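Long-range contacts in inositol 2-dehydrogenase/D-chiro-inositol 3-dehydrogenase (Lactobacillus casei, PDB 4MIY), which catalyses the NAD-dependent oxidation of myo-inositol to 2-keto-myo-inositol, and of D-chiro-inositol to its 1-keto product: residues I145-V150 with I243-E248; P158-N163 with H229-Y234; I194-Q199 with D210-T215. One frame throughout, in Å; residues are numbered along the deposited sequence.

All three contacts belong to the C-terminal alpha/beta domain, whose mixed sheet packs beside the NAD-binding Rossmann domain. Contacts 1 and 3 each join two neighbouring antiparallel strands of that sheet, their centres about 25 Å apart and their nearest atoms about 9 Å, whereas contact 2 ties together loops that follow two of its strands. Contacts 2 and 3 meet directly: Asp210 takes Thr231 OG1 on OD2 (2.6 Å) and Val230 N on OD1 (2.9 Å), both probable hydrogen bonds. Contact 1 stands apart from contact 2, with centres about 32 Å apart. Each contact touches the second subunit, and the side chain of Val160 in contact 2 lies about 13 Å from NAD.

Contact 1 of 3, residues I145-V150 with I243-E248; sequences IGAPLV and IGETGE
Ala147 N gives its hydrogen to Glu245 OE1 (3.0 Å), approaching from above the carboxylate plane, while Ala147 O takes Glu245 N in a more bent bond (3.1 Å). The small methyl of Ala147 lets the carboxylate lie against it, CB to OE1 3.4 Å. Glu245 gets there by running extended beyond CG (chi2 171°), and Leu149 crosses it at about a right angle, CD2 resting 4.0 Å from Glu245 CG. Further round the turn, Thr246 N binds Ile145 O (3.0 Å), and the branched Ile145 lays CG2 on the backbone of Gly247, 3.6 Å from its C. Glycine suits position 244 because Ile145 O lies where a CB would point; its CA makes CA-H...O contacts with Ile145 O and Ala147 O. Between strands 148-156 and 237-244 lies a classic beta bulge: Leu149 and Val150 both face Ile243, whose O accepts Leu149 N (2.8 Å) and, weakly, Val150 N, while Ile243 N returns a bond to Val150 O (2.8 Å). Val150 and Ile243 share one face of the sheet, Val150 CB against Ile243 CG1. Farther out, Ala201 N of the second subunit bonds to Glu245 OE2, and Lys239 of that subunit forms a salt bridge with Glu248.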
# COMPACT_ATOMS: atom_id res chain seq x y z
N ILE A 145 10.29 -18.43 -2.45
CA ILE A 145 10.13 -18.44 -1.01
C ILE A 145 10.36 -19.80 -0.36
O ILE A 145 10.07 -20.01 0.79
CB ILE A 145 8.77 -17.85 -0.54
CG1 ILE A 145 7.61 -18.77 -0.90
CG2 ILE A 145 8.60 -16.46 -1.05
CD1 ILE A 145 6.31 -18.34 -0.35
N GLY A 146 10.94 -20.70 -1.12
CA GLY A 146 11.14 -22.03 -0.62
C GLY A 146 9.86 -22.81 -0.49
O GLY A 146 8.91 -22.52 -1.12
N ALA A 147 9.85 -23.79 0.37
CA ALA A 147 8.69 -24.63 0.55
C ALA A 147 7.60 -23.93 1.35
O ALA A 147 7.86 -23.24 2.28
CB ALA A 147 9.08 -25.91 1.23
N PRO A 148 6.36 -24.15 0.96
CA PRO A 148 5.20 -23.63 1.67
C PRO A 148 4.92 -24.35 2.97
O PRO A 148 4.70 -25.51 2.98
CB PRO A 148 4.07 -23.83 0.69
CG PRO A 148 4.52 -24.93 -0.19
CD PRO A 148 5.98 -24.79 -0.31
N LEU A 149 4.91 -23.60 4.05
CA LEU A 149 4.83 -24.18 5.36
C LEU A 149 3.45 -24.02 5.92
O LEU A 149 2.92 -24.90 6.51
CB LEU A 149 5.84 -23.49 6.27
CG LEU A 149 7.28 -23.57 5.82
CD1 LEU A 149 8.14 -22.70 6.68
CD2 LEU A 149 7.75 -25.01 5.81
N VAL A 150 2.91 -22.83 5.74
CA VAL A 150 1.60 -22.44 6.21
C VAL A 150 0.91 -21.60 5.14
O VAL A 150 1.55 -20.90 4.45
CB VAL A 150 1.69 -21.65 7.54
CG1 VAL A 150 0.30 -21.18 8.00
CG2 VAL A 150 2.36 -22.47 8.61
N ILE A 243 3.10 -18.73 3.52
CA ILE A 243 4.31 -18.62 4.30
C ILE A 243 5.30 -19.66 3.87
O ILE A 243 5.07 -20.81 4.05
CB ILE A 243 4.01 -18.91 5.77
CG1 ILE A 243 2.84 -18.07 6.25
CG2 ILE A 243 5.24 -18.76 6.60
CD1 ILE A 243 3.10 -16.74 6.21
N GLY A 244 6.42 -19.22 3.36
CA GLY A 244 7.47 -20.10 2.93
C GLY A 244 8.65 -20.10 3.86
O GLY A 244 8.74 -19.32 4.75
N GLU A 245 9.57 -21.01 3.59
CA GLU A 245 10.81 -21.12 4.34
C GLU A 245 11.62 -19.84 4.33
O GLU A 245 12.20 -19.50 5.30
CB GLU A 245 11.64 -22.31 3.79
CG GLU A 245 11.00 -23.62 4.04
CD GLU A 245 11.66 -24.76 3.36
OE1 GLU A 245 12.06 -24.61 2.23
OE2 GLU A 245 11.69 -25.82 3.98
N THR A 246 11.61 -19.14 3.21
CA THR A 246 12.51 -18.02 3.06
C THR A 246 11.83 -16.71 2.73
O THR A 246 12.47 -15.71 2.53
CB THR A 246 13.57 -18.29 2.00
OG1 THR A 246 12.97 -18.33 0.72
CG2 THR A 246 14.30 -19.59 2.28
N GLY A 247 10.51 -16.74 2.66
CA GLY A 247 9.76 -15.54 2.44
C GLY A 247 8.28 -15.80 2.44
O GLY A 247 7.86 -16.86 2.78
N GLU A 248 7.50 -14.80 2.06
CA GLU A 248 6.07 -14.91 1.98
C GLU A 248 5.50 -14.34 0.68
O GLU A 248 6.09 -13.48 0.09
CB GLU A 248 5.38 -14.19 3.17
CG GLU A 248 5.81 -14.58 4.55
CD GLU A 248 5.03 -13.87 5.66
OE1 GLU A 248 4.26 -12.98 5.36
OE2 GLU A 248 5.23 -14.22 6.82

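Contact 2 of 3, residues P158-N163 with H229-Y234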
# COMPACT_ATOMS: atom_id res chain seq x y z
N PRO A 158 -20.32 -10.23 2.80
CA PRO A 158 -20.98 -9.24 3.66
C PRO A 158 -22.23 -9.71 4.43
O PRO A 158 -22.40 -9.40 5.57
CB PRO A 158 -21.33 -8.13 2.68
CG PRO A 158 -21.30 -8.78 1.32
CD PRO A 158 -20.34 -9.85 1.38
N ASN A 159 -23.07 -10.48 3.76
CA ASN A 159 -24.33 -10.96 4.31
C ASN A 159 -24.87 -12.12 3.50
O ASN A 159 -24.52 -12.28 2.36
CB ASN A 159 -25.38 -9.83 4.35
CG ASN A 159 -25.34 -9.02 5.63
OD1 ASN A 159 -25.55 -9.55 6.70
ND2 ASN A 159 -25.09 -7.73 5.50
N VAL A 160 -25.73 -12.92 4.09
CA VAL A 160 -26.32 -14.07 3.42
C VAL A 160 -27.82 -14.05 3.37
O VAL A 160 -28.45 -13.37 4.12
CB VAL A 160 -25.83 -15.39 4.00
CG1 VAL A 160 -24.34 -15.51 3.77
CG2 VAL A 160 -26.16 -15.50 5.47
N ALA A 161 -28.36 -14.80 2.43
CA ALA A 161 -29.80 -14.89 2.29
C ALA A 161 -30.37 -15.77 3.37
O ALA A 161 -29.66 -16.49 4.03
CB ALA A 161 -30.13 -15.41 0.97
N SER A 162 -31.68 -15.68 3.51
CA SER A 162 -32.46 -16.46 4.46
C SER A 162 -32.25 -17.95 4.39
O SER A 162 -32.31 -18.62 5.37
CB SER A 162 -33.95 -16.18 4.24
OG SER A 162 -34.15 -14.80 4.27
N ASN A 163 -31.98 -18.42 3.20
CA ASN A 163 -31.85 -19.82 2.96
C ASN A 163 -30.45 -20.41 3.20
O ASN A 163 -30.24 -21.56 2.96
CB ASN A 163 -32.32 -20.09 1.54
CG ASN A 163 -31.27 -19.84 0.55
OD1 ASN A 163 -30.49 -18.95 0.67
ND2 ASN A 163 -31.22 -20.69 -0.45
N HIS A 229 -16.16 -16.07 6.90
CA HIS A 229 -16.91 -15.05 7.58
C HIS A 229 -17.91 -14.46 6.63
O HIS A 229 -17.58 -13.63 5.86
CB HIS A 229 -15.99 -13.95 8.13
CG HIS A 229 -16.66 -13.01 9.08
ND1 HIS A 229 -16.07 -11.86 9.52
CD2 HIS A 229 -17.87 -13.06 9.67
CE1 HIS A 229 -16.89 -11.24 10.34
NE2 HIS A 229 -17.98 -11.95 10.45
N VAL A 230 -19.15 -14.89 6.73
CA VAL A 230 -20.15 -14.60 5.71
C VAL A 230 -21.19 -13.54 6.08
O VAL A 230 -22.02 -13.20 5.28
CB VAL A 230 -20.85 -15.90 5.20
CG1 VAL A 230 -19.84 -16.87 4.66
CG2 VAL A 230 -21.68 -16.53 6.26
N THR A 231 -21.09 -13.02 7.28
CA THR A 231 -21.90 -11.90 7.72
C THR A 231 -21.04 -10.70 8.12
O THR A 231 -21.38 -9.94 8.97
CB THR A 231 -22.85 -12.26 8.91
OG1 THR A 231 -22.09 -12.61 10.05
CG2 THR A 231 -23.75 -13.40 8.57
N ALA A 232 -19.92 -10.56 7.44
CA ALA A 232 -18.90 -9.61 7.77
C ALA A 232 -19.24 -8.15 7.60
O ALA A 232 -18.53 -7.33 8.07
CB ALA A 232 -17.65 -9.94 6.97
N GLN A 233 -20.31 -7.88 6.87
CA GLN A 233 -20.87 -6.57 6.62
C GLN A 233 -20.11 -5.65 5.64
O GLN A 233 -20.68 -5.05 4.79
CB GLN A 233 -21.18 -5.81 7.92
CG GLN A 233 -22.02 -6.56 8.93
CD GLN A 233 -23.36 -6.99 8.40
OE1 GLN A 233 -24.13 -6.19 7.98
NE2 GLN A 233 -23.61 -8.26 8.41
N TYR A 234 -18.80 -5.58 5.79
CA TYR A 234 -18.05 -4.52 5.15
C TYR A 234 -17.85 -4.71 3.64
O TYR A 234 -17.70 -3.77 2.95
CB TYR A 234 -16.68 -4.31 5.84
CG TYR A 234 -15.59 -5.28 5.48
CD1 TYR A 234 -14.82 -5.11 4.37
CD2 TYR A 234 -15.33 -6.37 6.26
CE1 TYR A 234 -13.84 -5.98 4.05
CE2 TYR A 234 -14.36 -7.25 5.94
CZ TYR A 234 -13.61 -7.04 4.84
OH TYR A 234 -12.63 -7.92 4.48
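Pro158 O receives Gln233 N (2.9 Å) in its own carbonyl plane, on a lone pair, where two irregular segments meet with their touching parts running 127° apart. The same oxygen lies 3.3 Å from Thr231 CA in a CA-H...O contact. Next along the chain, in the conformer of Asn159 described here, the side-chain amides of Asn159 and Gln233 form a reciprocal pair of N-H...O hydrogen bonds: Gln233 NE2 to Asn159 OD1 (2.9 Å) and Asn159 ND2 to Gln233 OE1 (3.1 Å). Asn159 has a second position, so the pair may not be permanently made. The two planes stand 71° apart, and each donor comes from above the other's carbonyl plane, so the pair is twisted. Gln233 folds back to reach it, bent at chi2 (-59°), and the bond from its NE2 to Thr231 O (2.8 Å) helps to orient the amide. An amide suits both places, being donor and acceptor at once. On the side of Val230, Val160 CG1 meets Val230 CG2 at 3.8 Å, two branched side chains packed together. Asn157 bonds through ND2 to both Asn159 O and Val230 O. The loop from strand 148-156 to helix 168-185 is thus joined to the loop between strands 223-229 and 237-244.

Contact 3 of 3, residues I194-Q199 with D210-T215; sequences ITYPRQ and DPQLAT. With SO4 (sulfate ion), chain J.
Strands 189-195 and 212-218 run antiparallel in the mixed sheet of the C-terminal domain, and their paired ends lie here, with Thr195 N and Leu213 O (2.9 Å) and Leu213 N and Thr195 O (2.9 Å) closing a hydrogen-bonded pair. Thr195 OG1 stands between the backbone N and the carbonyl carbon (chi1 51°), against Leu213 CB, and a water joins this hydroxyl to Leu213 O and Thr215 OG1. Thr195 and Leu213 share one face; on the opposite one Ile194 CD1 rests 3.7 Å from Ala214 CB, with helix 168-185 packed over both. Past the pair the strands separate, and apolar side chains take over: Pro197 CG touches Leu213 CD1 (3.8 Å) and Pro211 CG. A second water, donating to both Pro197 O and Pro211 O, bridges the backbones where they no longer pair directly. Tyr196 lies alongside Gln212, ring and amide planes 84° apart, with Gln212 OE1 at the ring edge; Tyr196 OH bonds to Gln321 O and Gln212 NE2 to His209 O. Gln199, bent at chi2 (80°), turns OE1 back to Asp210 N (3.0 Å), its NE2 bonding to Leu208 O. Arg198 gives NH1 to O1 (2.8 Å) and NH2 to O2 of a sulfate ion, probably from the crystallisation liquor; Lys220 of the second subunit also binds this ion.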
# COMPACT_ATOMS: atom_id res chain seq x y z
N ILE A 194 -13.04 -28.04 11.48
CA ILE A 194 -13.83 -26.84 11.56
C ILE A 194 -14.06 -26.47 13.01
O ILE A 194 -14.54 -27.26 13.75
CB ILE A 194 -15.18 -27.06 10.96
CG1 ILE A 194 -15.03 -27.58 9.54
CG2 ILE A 194 -15.94 -25.80 10.95
CD1 ILE A 194 -14.49 -26.59 8.57
N THR A 195 -13.67 -25.27 13.40
CA THR A 195 -13.94 -24.78 14.73
C THR A 195 -14.76 -23.49 14.68
O THR A 195 -14.74 -22.77 13.72
CB THR A 195 -12.66 -24.51 15.50
OG1 THR A 195 -11.81 -23.71 14.73
CG2 THR A 195 -11.97 -25.73 15.84
N TYR A 196 -15.48 -23.24 15.76
CA TYR A 196 -16.38 -22.14 15.88
C TYR A 196 -15.93 -21.16 16.93
O TYR A 196 -15.97 -21.44 18.09
CB TYR A 196 -17.75 -22.65 16.26
CG TYR A 196 -18.39 -23.65 15.34
CD1 TYR A 196 -18.31 -23.54 13.99
CD2 TYR A 196 -19.16 -24.66 15.84
CE1 TYR A 196 -18.92 -24.42 13.18
CE2 TYR A 196 -19.77 -25.55 15.02
CZ TYR A 196 -19.65 -25.43 13.69
OH TYR A 196 -20.25 -26.29 12.84
N PRO A 197 -15.48 -19.98 16.50
CA PRO A 197 -15.26 -18.86 17.42
C PRO A 197 -16.59 -18.39 17.95
O PRO A 197 -17.59 -18.96 17.61
CB PRO A 197 -14.66 -17.79 16.55
CG PRO A 197 -14.33 -18.45 15.27
CD PRO A 197 -15.16 -19.62 15.11
N ARG A 198 -16.59 -17.37 18.77
CA ARG A 198 -17.84 -16.85 19.21
C ARG A 198 -18.72 -16.44 18.05
O ARG A 198 -18.27 -15.96 17.03
CB ARG A 198 -17.64 -15.66 20.12
CG ARG A 198 -16.99 -14.52 19.47
CD ARG A 198 -16.67 -13.36 20.41
NE ARG A 198 -17.79 -12.66 20.99
CZ ARG A 198 -17.67 -11.55 21.70
NH1 ARG A 198 -16.49 -10.98 21.88
NH2 ARG A 198 -18.70 -11.00 22.22
N GLN A 199 -20.00 -16.62 18.27
CA GLN A 199 -20.99 -16.37 17.27
C GLN A 199 -21.22 -14.89 17.07
O GLN A 199 -21.38 -14.14 17.99
CB GLN A 199 -22.29 -17.04 17.69
CG GLN A 199 -23.44 -16.80 16.77
CD GLN A 199 -23.44 -17.67 15.53
OE1 GLN A 199 -22.44 -18.21 15.15
NE2 GLN A 199 -24.59 -17.81 14.92
N ASP A 210 -21.24 -18.53 12.40
CA ASP A 210 -20.41 -17.58 11.71
C ASP A 210 -19.71 -16.70 12.72
O ASP A 210 -20.32 -16.12 13.55
CB ASP A 210 -21.25 -16.73 10.79
CG ASP A 210 -20.42 -15.94 9.78
OD1 ASP A 210 -19.59 -16.53 9.11
OD2 ASP A 210 -20.65 -14.76 9.69
N PRO A 211 -18.40 -16.60 12.62
CA PRO A 211 -17.53 -17.17 11.60
C PRO A 211 -17.19 -18.62 11.82
O PRO A 211 -17.58 -19.16 12.79
CB PRO A 211 -16.28 -16.29 11.69
CG PRO A 211 -16.28 -15.78 12.96
CD PRO A 211 -17.70 -15.58 13.38
N GLN A 212 -16.47 -19.21 10.88
CA GLN A 212 -15.95 -20.56 11.02
C GLN A 212 -14.47 -20.57 10.68
O GLN A 212 -14.04 -19.84 9.83
CB GLN A 212 -16.69 -21.57 10.14
CG GLN A 212 -18.14 -21.65 10.48
CD GLN A 212 -18.90 -22.73 9.80
OE1 GLN A 212 -18.37 -23.74 9.44
NE2 GLN A 212 -20.17 -22.51 9.65
N LEU A 213 -13.70 -21.36 11.39
CA LEU A 213 -12.31 -21.52 11.11
C LEU A 213 -12.07 -22.91 10.59
O LEU A 213 -12.47 -23.85 11.22
CB LEU A 213 -11.51 -21.30 12.36
CG LEU A 213 -11.57 -19.89 12.96
CD1 LEU A 213 -10.97 -19.85 14.31
CD2 LEU A 213 -10.88 -18.91 12.07
N ALA A 214 -11.45 -23.02 9.41
CA ALA A 214 -11.14 -24.30 8.81
C ALA A 214 -9.65 -24.51 8.78
O ALA A 214 -8.94 -23.69 8.27
CB ALA A 214 -11.70 -24.37 7.42
N THR A 215 -9.20 -25.60 9.36
CA THR A 215 -7.82 -25.98 9.32
C THR A 215 -7.64 -27.27 8.53
O THR A 215 -8.25 -28.25 8.82
CB THR A 215 -7.22 -26.15 10.71
OG1 THR A 215 -7.35 -24.95 11.45
CG2 THR A 215 -5.80 -26.49 10.63
S SO4 J . -17.39 -7.58 23.46
O1 SO4 J . -16.33 -8.44 23.10
O2 SO4 J . -18.61 -8.32 23.44
O3 SO4 J . -17.44 -6.50 22.54
O4 SO4 J . -17.12 -7.05 24.75
O HOH W 1 -10.17 -25.06 12.78
O HOH W 2 -18.86 -19.30 15.18